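Local structure of intracellular protein transport protein USO1 (Saccharomyces cerevisiae S288c, 6LSU) at residues E128-Q132 with F133-I137. The protein is a dimeric membrane tether required for protein transport from the endoplasmic reticulum to the Golgi complex, represented here by its globular head. Residues are numbered along the deposited sequence; the frame is centred on the assembly and turned at random.
Sequences EQVDQ and FSLWI
Ser134 reaches back along the chain to Asp131, whose backbone N donates to OG over 2.8 Å in a nearly straight bond (164°). With OG anti to its own carbonyl carbon (chi1 -40°), the hydroxyl is turned toward the incoming loop and lies 3.4 Å from Val130 CA. Asp131 sits at the N-cap, but its carboxylate makes no capping bond; instead OD2 comes to the edge of the Phe133 ring, near its plane and 3.8 Å from CD2, with the two planes almost perpendicular at 80°. Gln132 runs alongside the same ring, its extended chain pointing the same way. The helix opens with Leu135 N bonded to Asp131 O (3.2 Å) and Trp136 N to Gln132 O (2.8 Å). Further out, Arg56 forms a salt bridge with Asp131 OD2, Phe133 rests on helix 56-73, and Ser134 OG is also hydrogen-bonded to Phe92 O. Replacing Ser134 by an alanine removes OG, and is likely to leave the Asp131 N-H and Phe92 O without their shared partner. This is one half of a capping box, the N3 side chain accepting the N-cap N-H without the return bond, where helix 132-143 opens the second armadillo repeat of the largely helical head.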
# COMPACT_ATOMS: atom_id res chain seq x y z
N GLU A 128 13.94 24.80 5.13
CA GLU A 128 14.16 23.89 6.30
C GLU A 128 13.51 24.52 7.55
O GLU A 128 12.97 23.72 8.37
CB GLU A 128 15.65 23.52 6.46
CG GLU A 128 16.63 24.68 6.61
CD GLU A 128 18.09 24.26 6.69
OE1 GLU A 128 18.85 24.55 5.73
OE2 GLU A 128 18.48 23.64 7.70
N GLN A 129 13.53 25.87 7.66
CA GLN A 129 12.97 26.67 8.79
C GLN A 129 13.86 26.54 10.04
O GLN A 129 14.10 27.55 10.66
CB GLN A 129 11.58 26.21 9.21
CG GLN A 129 10.54 26.39 8.13
CD GLN A 129 10.02 27.79 8.20
OE1 GLN A 129 8.86 28.03 8.54
NE2 GLN A 129 10.90 28.74 7.92
N VAL A 130 14.26 25.33 10.42
CA VAL A 130 15.19 25.13 11.56
C VAL A 130 16.55 25.70 11.14
O VAL A 130 17.04 25.34 10.05
CB VAL A 130 15.27 23.67 12.05
CG1 VAL A 130 14.02 22.87 11.71
CG2 VAL A 130 16.50 22.95 11.55
N ASP A 131 17.10 26.56 12.00
CA ASP A 131 18.40 27.29 11.97
C ASP A 131 19.48 26.58 12.79
O ASP A 131 19.18 25.60 13.53
CB ASP A 131 18.29 28.55 12.82
CG ASP A 131 17.80 29.75 12.07
OD1 ASP A 131 17.95 29.80 10.86
OD2 ASP A 131 17.32 30.63 12.72
N GLN A 132 20.67 27.18 12.77
CA GLN A 132 21.76 26.88 13.73
C GLN A 132 21.30 27.34 15.11
O GLN A 132 21.70 26.71 16.11
CB GLN A 132 23.05 27.58 13.31
CG GLN A 132 22.94 28.33 11.99
CD GLN A 132 24.24 29.01 11.67
OE1 GLN A 132 25.29 28.37 11.69
NE2 GLN A 132 24.19 30.29 11.37
N PHE A 133 20.53 28.43 15.14
CA PHE A 133 19.88 29.00 16.35
C PHE A 133 18.83 28.06 16.96
O PHE A 133 18.87 27.88 18.20
CB PHE A 133 19.34 30.39 16.01
CG PHE A 133 20.45 31.32 15.62
CD1 PHE A 133 21.34 31.81 16.56
CD2 PHE A 133 20.66 31.64 14.28
CE1 PHE A 133 22.40 32.62 16.17
CE2 PHE A 133 21.71 32.46 13.90
CZ PHE A 133 22.56 32.97 14.85
N SER A 134 17.97 27.47 16.14
CA SER A 134 17.06 26.38 16.56
C SER A 134 17.92 25.34 17.28
O SER A 134 17.68 25.07 18.47
CB SER A 134 16.27 25.79 15.37
OG SER A 134 15.85 26.82 14.47
N LEU A 135 18.95 24.83 16.59
CA LEU A 135 19.76 23.66 17.04
C LEU A 135 20.55 24.02 18.31
O LEU A 135 20.63 23.16 19.24
CB LEU A 135 20.68 23.23 15.90
CG LEU A 135 19.96 22.76 14.64
CD1 LEU A 135 20.93 22.17 13.64
CD2 LEU A 135 18.85 21.77 14.96
N TRP A 136 21.00 25.27 18.39
CA TRP A 136 21.54 25.87 19.62
C TRP A 136 20.54 25.65 20.77
O TRP A 136 20.95 25.07 21.79
CB TRP A 136 21.84 27.36 19.37
CG TRP A 136 22.59 28.03 20.48
CD1 TRP A 136 22.64 27.66 21.78
CD2 TRP A 136 23.37 29.22 20.37
NE1 TRP A 136 23.42 28.52 22.50
CE2 TRP A 136 23.88 29.49 21.66
CE3 TRP A 136 23.72 30.07 19.30
CZ2 TRP A 136 24.71 30.57 21.92
CZ3 TRP A 136 24.53 31.15 19.57
CH2 TRP A 136 25.01 31.38 20.86
N ILE A 137 19.29 26.10 20.63
CA ILE A 137 18.24 25.95 21.67
C ILE A 137 17.96 24.46 21.91
O ILE A 137 17.78 23.99 23.04
CB ILE A 137 16.94 26.68 21.27
CG1 ILE A 137 17.16 28.19 21.19
CG2 ILE A 137 15.84 26.29 22.26
CD1 ILE A 137 16.02 28.97 20.62